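Local coordinates for protein porphyranase B (Zobellia galactanivorans, PDB 3JUU) that cleaves the sulfated red-algal polysaccharide porphyran at beta-1,4 linkages between galactose and alpha-L-galactose-6-sulfate, releasing mainly disaccharides, at residues K41-E44 against K45-Q48; L61-A64 against E65-S68; W27-E31 against N32-E36; G258-E261 against D262-T265. All blocks are in the same frame, centred on the assembly; numbering follows the deposited sequence.

Contact 1 of 4, residues K41-E44 against K45-Q48. With SO4 (sulfate ion), chain E.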
loop_
_atom_site.group_PDB
_atom_site.type_symbol
_atom_site.label_atom_id
_atom_site.label_comp_id
_atom_site.label_asym_id
_atom_site.label_seq_id
_atom_site.Cartn_x
_atom_site.Cartn_y
_atom_site.Cartn_z
ATOM N N LYS A 41 13.372 -0.099 -16.411
ATOM C CA LYS A 41 12.638 -1.346 -16.077
ATOM C C LYS A 41 12.711 -1.605 -14.556
ATOM O O LYS A 41 13.773 -1.494 -13.950
ATOM C CB LYS A 41 13.283 -2.522 -16.785
ATOM C CG LYS A 41 13.141 -2.436 -18.354
ATOM C CD LYS A 41 11.844 -3.071 -18.856
ATOM C CE LYS A 41 11.789 -3.101 -20.414
ATOM N NZ LYS A 41 11.148 -1.851 -21.006
ATOM N N ILE A 42 11.577 -1.948 -13.957
ATOM C CA ILE A 42 11.567 -2.213 -12.522
ATOM C C ILE A 42 12.522 -3.353 -12.205
ATOM O O ILE A 42 12.642 -4.327 -12.955
ATOM C CB ILE A 42 10.107 -2.485 -11.965
ATOM C CG1 ILE A 42 10.114 -2.543 -10.424
ATOM C CG2 ILE A 42 9.446 -3.753 -12.610
ATOM C CD1 ILE A 42 8.654 -2.541 -9.816
ATOM N N ASP A 43 13.190 -3.250 -11.063
ATOM C CA ASP A 43 14.140 -4.265 -10.633
ATOM C C ASP A 43 13.396 -5.453 -10.067
ATOM O O ASP A 43 12.851 -5.386 -8.953
ATOM C CB ASP A 43 15.056 -3.594 -9.561
ATOM C CG ASP A 43 16.026 -4.543 -8.916
ATOM O OD1 ASP A 43 16.105 -5.715 -9.293
ATOM O OD2 ASP A 43 16.747 -4.077 -8.015
ATOM N N GLU A 44 13.351 -6.554 -10.834
ATOM C CA GLU A 44 12.614 -7.719 -10.407
ATOM C C GLU A 44 13.388 -8.633 -9.496
ATOM O O GLU A 44 12.856 -9.642 -9.082
ATOM C CB GLU A 44 12.006 -8.459 -11.601
ATOM C CG GLU A 44 10.846 -7.663 -12.234
ATOM C CD GLU A 44 10.168 -8.414 -13.359
ATOM O OE1 GLU A 44 10.345 -7.961 -14.513
ATOM O OE2 GLU A 44 9.497 -9.430 -13.142
ATOM N N LYS A 45 14.635 -8.274 -9.156
ATOM C CA LYS A 45 15.268 -9.008 -8.056
ATOM C C LYS A 45 14.788 -8.385 -6.712
ATOM O O LYS A 45 14.872 -9.017 -5.699
ATOM C CB LYS A 45 16.808 -8.913 -8.090
ATOM C CG LYS A 45 17.483 -9.599 -9.362
ATOM C CD LYS A 45 17.769 -11.112 -9.194
ATOM C CE LYS A 45 16.515 -12.078 -9.239
ATOM N NZ LYS A 45 16.268 -12.862 -10.514
ATOM N N LYS A 46 14.310 -7.141 -6.749
ATOM C CA LYS A 46 13.877 -6.461 -5.505
ATOM C C LYS A 46 12.362 -6.587 -5.356
ATOM O O LYS A 46 11.816 -6.734 -4.224
ATOM C CB LYS A 46 14.252 -5.012 -5.589
ATOM C CG LYS A 46 14.030 -4.217 -4.273
ATOM C CD LYS A 46 14.695 -2.793 -4.412
ATOM C CE LYS A 46 16.183 -2.835 -4.087
ATOM N NZ LYS A 46 16.760 -1.498 -4.320
ATOM N N TRP A 47 11.670 -6.529 -6.496
ATOM C CA TRP A 47 10.214 -6.442 -6.527
ATOM C C TRP A 47 9.613 -7.586 -7.304
ATOM O O TRP A 47 10.209 -8.003 -8.352
ATOM C CB TRP A 47 9.773 -5.126 -7.162
ATOM C CG TRP A 47 10.368 -3.914 -6.502
ATOM C CD1 TRP A 47 11.351 -3.092 -7.023
ATOM C CD2 TRP A 47 10.017 -3.362 -5.206
ATOM N NE1 TRP A 47 11.632 -2.057 -6.116
ATOM C CE2 TRP A 47 10.843 -2.209 -4.995
ATOM C CE3 TRP A 47 9.108 -3.752 -4.195
ATOM C CZ2 TRP A 47 10.782 -1.391 -3.789
ATOM C CZ3 TRP A 47 9.024 -2.946 -2.990
ATOM C CH2 TRP A 47 9.873 -1.784 -2.801
ATOM N N GLN A 48 8.440 -8.041 -6.858
ATOM C CA GLN A 48 7.673 -9.127 -7.537
ATOM C C GLN A 48 6.490 -8.443 -8.160
ATOM O O GLN A 48 5.676 -7.806 -7.472
ATOM C CB GLN A 48 7.212 -10.258 -6.584
ATOM C CG GLN A 48 6.461 -11.386 -7.255
ATOM C CD GLN A 48 6.267 -12.508 -6.316
ATOM O OE1 GLN A 48 5.943 -12.300 -5.112
ATOM N NE2 GLN A 48 6.424 -13.725 -6.824
HETATM S S SO4 E . 17.479 0.068 -16.454
HETATM O O1 SO4 E . 17.766 1.459 -16.890
HETATM O O2 SO4 E . 17.814 -0.864 -17.524
HETATM O O3 SO4 E . 18.191 -0.271 -15.212
HETATM O O4 SO4 E . 16.046 -0.112 -16.218
HETATM O O HOH W 1 16.373 -1.365 -7.293
#

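Contact 2 of 4, residues L61-A64 against E65-S68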
loop_
_atom_site.group_PDB
_atom_site.type_symbol
_atom_site.label_atom_id
_atom_site.label_comp_id
_atom_site.label_asym_id
_atom_site.label_seq_id
_atom_site.Cartn_x
_atom_site.Cartn_y
_atom_site.Cartn_z
ATOM N N LEU A 61 -7.552 -7.604 -12.661
ATOM C CA LEU A 61 -6.513 -8.610 -12.711
ATOM C C LEU A 61 -5.193 -7.849 -12.696
ATOM O O LEU A 61 -4.973 -6.909 -13.508
ATOM C CB LEU A 61 -6.692 -9.474 -14.009
ATOM C CG LEU A 61 -5.678 -10.632 -14.218
ATOM C CD1 LEU A 61 -6.041 -11.719 -13.206
ATOM C CD2 LEU A 61 -5.832 -11.195 -15.701
ATOM N N PHE A 62 -4.244 -8.277 -11.820
ATOM C CA PHE A 62 -2.946 -7.601 -11.786
ATOM C C PHE A 62 -2.077 -8.006 -12.988
ATOM O O PHE A 62 -1.835 -9.217 -13.176
ATOM C CB PHE A 62 -2.173 -8.058 -10.519
ATOM C CG PHE A 62 -2.916 -7.725 -9.223
ATOM C CD1 PHE A 62 -3.616 -6.516 -9.153
ATOM C CD2 PHE A 62 -2.824 -8.545 -8.098
ATOM C CE1 PHE A 62 -4.308 -6.124 -7.918
ATOM C CE2 PHE A 62 -3.471 -8.192 -6.878
ATOM C CZ PHE A 62 -4.208 -6.959 -6.812
ATOM N N LEU A 63 -1.714 -7.017 -13.824
ATOM C CA LEU A 63 -0.881 -7.323 -14.992
ATOM C C LEU A 63 0.523 -6.849 -14.769
ATOM O O LEU A 63 0.725 -5.690 -14.456
ATOM C CB LEU A 63 -1.440 -6.583 -16.236
ATOM C CG LEU A 63 -2.928 -6.867 -16.602
ATOM C CD1 LEU A 63 -3.277 -6.132 -17.962
ATOM C CD2 LEU A 63 -3.258 -8.355 -16.787
ATOM N N ALA A 64 1.500 -7.690 -15.082
ATOM C CA ALA A 64 2.895 -7.232 -15.057
ATOM C C ALA A 64 3.112 -6.105 -16.071
ATOM O O ALA A 64 3.899 -5.160 -15.822
ATOM C CB ALA A 64 3.846 -8.452 -15.277
ATOM N N GLU A 65 2.391 -6.178 -17.222
ATOM C CA GLU A 65 2.530 -5.155 -18.290
ATOM C C GLU A 65 2.041 -3.789 -17.852
ATOM O O GLU A 65 2.290 -2.787 -18.533
ATOM C CB GLU A 65 1.682 -5.503 -19.563
ATOM C CG GLU A 65 1.734 -6.960 -20.083
ATOM C CD GLU A 65 0.742 -7.969 -19.375
ATOM O OE1 GLU A 65 -0.395 -8.266 -19.966
ATOM O OE2 GLU A 65 1.104 -8.486 -18.267
ATOM N N ASN A 66 1.208 -3.731 -16.804
ATOM C CA ASN A 66 0.772 -2.408 -16.306
ATOM C C ASN A 66 1.709 -1.718 -15.328
ATOM O O ASN A 66 1.376 -0.590 -14.858
ATOM C CB ASN A 66 -0.608 -2.522 -15.622
ATOM C CG ASN A 66 -1.731 -2.669 -16.644
ATOM O OD1 ASN A 66 -1.503 -2.580 -17.844
ATOM N ND2 ASN A 66 -2.925 -2.907 -16.189
ATOM N N ILE A 67 2.866 -2.330 -15.083
ATOM C CA ILE A 67 3.949 -1.751 -14.267
ATOM C C ILE A 67 4.985 -1.107 -15.253
ATOM O O ILE A 67 5.438 -1.782 -16.214
ATOM C CB ILE A 67 4.700 -2.816 -13.422
ATOM C CG1 ILE A 67 3.794 -3.717 -12.507
ATOM C CG2 ILE A 67 5.829 -2.135 -12.592
ATOM C CD1 ILE A 67 2.685 -2.980 -11.815
ATOM N N SER A 68 5.324 0.156 -15.079
ATOM C CA SER A 68 6.388 0.769 -15.903
ATOM C C SER A 68 7.181 1.720 -14.998
ATOM O O SER A 68 6.686 2.131 -13.887
ATOM C CB SER A 68 5.846 1.556 -17.116
ATOM O OG SER A 68 4.945 2.571 -16.742
HETATM O O HOH W 2 0.951 -10.214 -16.055
#

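Contact 3 of 4, residues W27-E31 against N32-E36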
loop_
_atom_site.group_PDB
_atom_site.type_symbol
_atom_site.label_atom_id
_atom_site.label_comp_id
_atom_site.label_asym_id
_atom_site.label_seq_id
_atom_site.Cartn_x
_atom_site.Cartn_y
_atom_site.Cartn_z
ATOM N N TRP A 27 18.573 7.144 11.470
ATOM C CA TRP A 27 17.773 6.326 10.536
ATOM C C TRP A 27 18.714 5.775 9.471
ATOM O O TRP A 27 19.463 6.554 8.885
ATOM C CB TRP A 27 16.765 7.223 9.834
ATOM C CG TRP A 27 15.707 7.760 10.726
ATOM C CD1 TRP A 27 15.594 9.026 11.154
ATOM C CD2 TRP A 27 14.605 7.043 11.287
ATOM N NE1 TRP A 27 14.457 9.178 11.922
ATOM C CE2 TRP A 27 13.860 7.973 12.071
ATOM C CE3 TRP A 27 14.189 5.716 11.239
ATOM C CZ2 TRP A 27 12.726 7.623 12.778
ATOM C CZ3 TRP A 27 13.102 5.331 11.976
ATOM C CH2 TRP A 27 12.338 6.299 12.738
ATOM N N LYS A 28 18.645 4.472 9.205
ATOM C CA LYS A 28 19.493 3.813 8.223
ATOM C C LYS A 28 18.627 3.164 7.114
ATOM O O LYS A 28 17.771 2.308 7.421
ATOM C CB LYS A 28 20.337 2.730 8.949
ATOM C CG LYS A 28 21.264 1.890 8.006
ATOM C CD LYS A 28 22.095 0.848 8.797
ATOM C CE LYS A 28 22.703 -0.250 7.915
ATOM N NZ LYS A 28 22.728 -1.515 8.746
ATOM N N LEU A 29 18.907 3.540 5.872
ATOM C CA LEU A 29 18.180 2.968 4.710
ATOM C C LEU A 29 18.288 1.493 4.633
ATOM O O LEU A 29 19.406 0.915 4.766
ATOM C CB LEU A 29 18.625 3.624 3.396
ATOM C CG LEU A 29 17.601 3.359 2.251
ATOM C CD1 LEU A 29 16.408 4.290 2.459
ATOM C CD2 LEU A 29 18.293 3.730 0.904
ATOM N N ILE A 30 17.136 0.827 4.500
ATOM C CA ILE A 30 17.118 -0.612 4.257
ATOM C C ILE A 30 17.138 -0.743 2.701
ATOM O O ILE A 30 16.109 -0.561 2.013
ATOM C CB ILE A 30 15.890 -1.300 4.825
ATOM C CG1 ILE A 30 15.819 -1.086 6.359
ATOM C CG2 ILE A 30 15.826 -2.824 4.446
ATOM C CD1 ILE A 30 14.402 -1.393 6.845
ATOM N N GLU A 31 18.315 -1.049 2.165
ATOM C CA GLU A 31 18.547 -0.972 0.717
ATOM C C GLU A 31 17.634 -1.916 -0.040
ATOM O O GLU A 31 17.046 -1.534 -1.045
ATOM C CB GLU A 31 20.006 -1.386 0.363
ATOM C CG GLU A 31 20.997 -0.524 0.995
ATOM C CD GLU A 31 20.958 0.826 0.399
ATOM O OE1 GLU A 31 20.666 0.933 -0.820
ATOM O OE2 GLU A 31 21.180 1.791 1.147
ATOM N N ASN A 32 17.489 -3.140 0.421
ATOM C CA ASN A 32 16.686 -4.101 -0.341
ATOM C C ASN A 32 15.137 -3.937 -0.265
ATOM O O ASN A 32 14.364 -4.751 -0.806
ATOM C CB ASN A 32 17.124 -5.547 -0.030
ATOM C CG ASN A 32 16.754 -6.002 1.378
ATOM O OD1 ASN A 32 15.952 -5.369 2.116
ATOM N ND2 ASN A 32 17.308 -7.140 1.746
ATOM N N MET A 33 14.696 -2.892 0.474
ATOM C CA MET A 33 13.260 -2.515 0.536
ATOM C C MET A 33 13.064 -1.066 0.159
ATOM O O MET A 33 12.012 -0.452 0.483
ATOM C CB MET A 33 12.690 -2.793 1.932
ATOM C CG MET A 33 12.735 -4.265 2.278
ATOM S SD MET A 33 12.047 -4.627 3.917
ATOM C CE MET A 33 10.284 -4.444 3.517
ATOM N N SER A 34 14.029 -0.500 -0.567
ATOM C CA SER A 34 13.954 0.881 -0.936
ATOM C C SER A 34 14.294 1.030 -2.434
ATOM O O SER A 34 15.091 0.270 -2.938
ATOM C CB SER A 34 14.926 1.740 -0.097
ATOM O OG SER A 34 14.635 1.554 1.304
ATOM N N ASP A 35 13.688 1.983 -3.102
ATOM C CA ASP A 35 13.920 2.160 -4.559
ATOM C C ASP A 35 13.485 3.549 -4.950
ATOM O O ASP A 35 12.393 4.029 -4.556
ATOM C CB ASP A 35 13.137 1.103 -5.368
ATOM C CG ASP A 35 13.831 0.735 -6.712
ATOM O OD1 ASP A 35 14.475 1.631 -7.270
ATOM O OD2 ASP A 35 13.651 -0.419 -7.175
ATOM N N GLU A 36 14.360 4.238 -5.708
ATOM C CA GLU A 36 14.039 5.554 -6.280
ATOM C C GLU A 36 13.413 5.353 -7.669
ATOM O O GLU A 36 12.852 6.298 -8.210
ATOM C CB GLU A 36 15.330 6.405 -6.418
ATOM C CG GLU A 36 15.977 6.760 -5.098
ATOM C CD GLU A 36 15.028 7.568 -4.207
ATOM O OE1 GLU A 36 14.476 8.585 -4.666
ATOM O OE2 GLU A 36 14.848 7.191 -3.030
#

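Contact 4 of 4, residues G258-E261 against D262-T265. With SO4 (sulfate ion), chain F.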
loop_
_atom_site.group_PDB
_atom_site.type_symbol
_atom_site.label_atom_id
_atom_site.label_comp_id
_atom_site.label_asym_id
_atom_site.label_seq_id
_atom_site.Cartn_x
_atom_site.Cartn_y
_atom_site.Cartn_z
ATOM N N GLY A 258 -10.191 7.812 -18.910
ATOM C CA GLY A 258 -9.213 8.869 -18.551
ATOM C C GLY A 258 -7.932 8.802 -19.368
ATOM O O GLY A 258 -7.562 7.758 -19.963
ATOM N N SER A 259 -7.181 9.903 -19.346
ATOM C CA SER A 259 -5.814 9.892 -19.897
ATOM C C SER A 259 -4.905 8.855 -19.225
ATOM O O SER A 259 -5.223 8.342 -18.128
ATOM C CB SER A 259 -5.199 11.267 -19.687
ATOM O OG SER A 259 -5.014 11.487 -18.289
ATOM N N LYS A 260 -3.766 8.538 -19.845
ATOM C CA LYS A 260 -2.831 7.566 -19.209
ATOM C C LYS A 260 -2.458 8.113 -17.833
ATOM O O LYS A 260 -2.431 7.358 -16.822
ATOM C CB LYS A 260 -1.601 7.274 -20.023
ATOM C CG LYS A 260 -0.901 5.958 -19.588
ATOM C CD LYS A 260 0.425 5.767 -20.237
ATOM C CE LYS A 260 1.064 4.507 -19.698
ATOM N NZ LYS A 260 2.219 4.173 -20.566
ATOM N N GLU A 261 -2.196 9.421 -17.750
ATOM C CA GLU A 261 -1.826 10.001 -16.429
ATOM C C GLU A 261 -2.942 9.799 -15.378
ATOM O O GLU A 261 -2.686 9.404 -14.271
ATOM C CB GLU A 261 -1.545 11.493 -16.588
ATOM C CG GLU A 261 -0.964 12.176 -15.293
ATOM C CD GLU A 261 0.446 11.623 -14.809
ATOM O OE1 GLU A 261 1.138 10.728 -15.435
ATOM O OE2 GLU A 261 0.858 12.132 -13.734
ATOM N N ASP A 262 -4.161 10.085 -15.751
ATOM C CA ASP A 262 -5.332 9.881 -14.858
ATOM C C ASP A 262 -5.489 8.402 -14.513
ATOM O O ASP A 262 -5.909 8.101 -13.369
ATOM C CB ASP A 262 -6.616 10.302 -15.499
ATOM C CG ASP A 262 -6.793 11.825 -15.554
ATOM O OD1 ASP A 262 -5.948 12.533 -14.985
ATOM O OD2 ASP A 262 -7.832 12.232 -16.119
ATOM N N ARG A 263 -5.102 7.468 -15.419
ATOM C CA ARG A 263 -5.204 6.011 -15.074
ATOM C C ARG A 263 -4.015 5.474 -14.305
ATOM O O ARG A 263 -4.013 4.304 -13.946
ATOM C CB ARG A 263 -5.393 5.172 -16.375
ATOM C CG ARG A 263 -6.820 5.415 -16.878
ATOM C CD ARG A 263 -7.109 4.620 -18.223
ATOM N NE ARG A 263 -6.212 5.070 -19.338
ATOM C CZ ARG A 263 -5.138 4.432 -19.856
ATOM N NH1 ARG A 263 -4.590 3.292 -19.393
ATOM N NH2 ARG A 263 -4.532 5.020 -20.908
ATOM N N THR A 264 -3.034 6.328 -13.986
ATOM C CA THR A 264 -1.768 5.868 -13.452
ATOM C C THR A 264 -1.608 6.297 -11.986
ATOM O O THR A 264 -1.812 7.452 -11.687
ATOM C CB THR A 264 -0.585 6.395 -14.263
ATOM O OG1 THR A 264 -0.699 5.785 -15.581
ATOM C CG2 THR A 264 0.841 6.035 -13.598
ATOM N N THR A 265 -1.243 5.343 -11.134
ATOM C CA THR A 265 -0.840 5.663 -9.739
ATOM C C THR A 265 0.671 5.779 -9.822
ATOM O O THR A 265 1.305 4.883 -10.340
ATOM C CB THR A 265 -1.251 4.465 -8.813
ATOM O OG1 THR A 265 -2.684 4.370 -8.829
ATOM C CG2 THR A 265 -0.722 4.810 -7.376
HETATM S S SO4 F . -2.020 2.315 -21.943
HETATM O O1 SO4 F . -2.446 3.591 -22.559
HETATM O O2 SO4 F . -0.546 2.383 -21.954
HETATM O O3 SO4 F . -2.497 2.076 -20.569
HETATM O O4 SO4 F . -2.444 1.179 -22.788
HETATM O O HOH W 3 -5.640 7.127 -22.767
#

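Contact 1 of 4, residues K41-E44 against K45-Q48
Asp43 receives backbone N-H groups from 45-48 at both its carbonyl and its carboxylate. Its main-chain O takes two donors: Trp47 N lies 3.0 Å from Asp43 O in the carbonyl plane, while Lys46 N, 3.2 Å from the same oxygen, sits well above that plane. The side chain adds a second acceptor, OD1. With CG anti to the backbone N (chi1 175°), it bends back to Lys45 N at 3.0 Å, met 37° above the carboxylate plane, and a weak bond joins it to Lys46 N. This is an Asx turn superposed on a beta-turn, and it reverses the chain just before strand 47-48 of the GH16 jelly roll joins strand 90-101. Glu44 CA also makes a CA-H...O contact with Trp47 O, 3.2 Å away. Charge plays a looser part: one water bridges Asp43 OD2 and Lys46 NZ, and that ammonium also donates to Ser34 O. Apolar contact between the segments comes from Ile42, whose CG1 lies 3.7 Å from Trp47 CD1, the side chains crossing at about a right angle; Trp47 NE1 bonds Asp35 OD2. Lys41 N donates to O4 of a sulfate, 2.7 Å away, probably from the crystallisation liquor and also bound by Lys40 N.

Contact 2 of 4, residues L61-A64 against E65-S68
Leu63 and Asn66 carry this turn, their side chains meeting at an oblique angle. The leucine turns its CD1 methyl to the amide end, 3.7 Å from Asn66 ND2, and its CB backs onto Asn66 CG at 3.9 Å. Asn66 has CG beside its own backbone N (chi1 -75°), which carries the amide across the leucine at a slant, while ND2 is fixed by two acceptors beyond the turn, Gly96 O and Thr79 OG1. Glu65 folds back on the preceding residues: a bend at chi2 (84°) leaves OE2 3.8 Å from Leu63 CB. A water completes that return, donating to Glu65 OE2 and accepting from Ala64 N, 2.8 Å from each. The backbone adds two successive i to i+3 bonds, Asn66 N to Leu63 O and Ile67 N to Ala64 O, both 3.1 Å, the pattern of a short 3-10 turn. Ile67 sets CB 3.4 Å from Ala64 O. The turn links strand 60-62, which runs parallel to strand 90-101, to strand 67-70, antiparallel to strand 73-87; Leu63 rests on Leu81, and Ile67 on Leu74, Ile76 and Val99.

Contact 3 of 4, residues W27-E31 against N32-E36
Ser34 OG donates to Ile30 O over 2.7 Å, and the same carbonyl oxygen also accepts from Met33 N at 3.1 Å. The two donors reach it from opposite faces of the carbonyl plane, so Ile30 O is held from both sides by one hydroxyl and one amide. The hydroxyl gets there because OG lies anti to the carbonyl carbon of Ser34, beside its backbone N (chi1 -57°), and so turns back toward the start of the turn. A second backbone bond, Ser34 N to Glu31 O at 3.2 Å, follows the first, giving two overlapping beta-turns, after which the chain carries on along strand 264-276.

Two apolar contacts lie beside these bonds. Leu29, with CG anti to the backbone N (chi1 -163°), lays CD1 3.5 Å from Ser34 OG and covers the hydroxyl. Ile30 and Met33 stand side by side and point the same way, CG2 of the isoleucine 4.0 Å from CB of the methionine. The same methyl lies 3.5 Å from Asn32 OD1.

The next shell fixes the serine: its OG, while donating to Ile30, accepts from Ser272 N, and Met33 O meets Ser272 OG. Strand 26-29 pairs antiparallel with strand 264-276. The turn continues that partnership, for Ile30 and Asp35 bond backbone to backbone with Ser272 and Val270, and Glu36 forms a salt bridge with Arg271, so that the loop leading on toward strand 47-48 departs along strand 264-276 of the jelly roll.

Contact 4 of 4, residues G258-E261 against D262-T265
Thr264 OG1 donates to Lys260 O at 2.6 Å, in the compact half of a short, weakly bonded helical turn and the start of the strand that follows. Beside it, Thr264 N bonds Glu261 O at 3.1 Å, and Arg263 N meets Ser259 O at 2.8 Å almost along the C=O axis. Ser259 is the N-cap: OG, turned in between its backbone N and carbonyl carbon (chi1 67°), accepts from Asp262 N at 3.0 Å in a nearly straight bond (165°). This satisfies an amide at the first turn, where helical partners are lacking. The guanidinium of Arg263 is held just as firmly. Gly258 O accepts from Arg263 NE, 3.1 Å away, at the edge of the guanidinium and in its plane. Bending at chi3, the arginine presents its two terminal nitrogens to one sulfate, NH1 to O3 at 2.7 Å and NH2 to O1 at 3.0 Å, with both bonds close to linear. Thr78 O also accepts from NH1, and a water from NH2. Gripped at NE as well, the flat group is fixed in rotation, and Lys260 CA lies over one of its faces.

The loose side belongs to exposed Lys260 and Glu261. The extended lysine side chain runs out past the sulfate, probably supplied by the crystallisation liquor; its charge would help to balance the anion, though NZ makes no hydrogen bond to it. Glu261 touches Lys115.

The turn feeds directly into strand 264-276, which is flanked by strands 73-87 and 108-115: Thr264 OG1 meets Thr77 OG1, and Thr265 bonds Ile76 through the backbone while its side chain touches Met114.

Overall arrangement
Contacts 3, 1 and 2 succeed one another along the chain as turns between strands of the jelly roll, and contact 4 lies near its C-terminal end. Contacts 1 and 3 are joined directly: Lys46 NZ is 2.8 Å from Ser34 O, and Trp47 NE1 is 2.8 Å from Asp35 OD2. Contact 1 meets contact 2 through methyls, Ile42 CG2 and Ile67 CG2 being 4.0 Å apart. Contact 4 stays separate, and the Asn66 side chain lies about 5 Å from the sulfate bound there, without touching it. Phe62 of contact 2 packs edge-to-face on Trp54 and touches Glu243, both substrate-binding residues; between side chains, the turn itself is about 11 Å (Asn66 to Glu243) and 12 Å (Ile67 to Trp54) away.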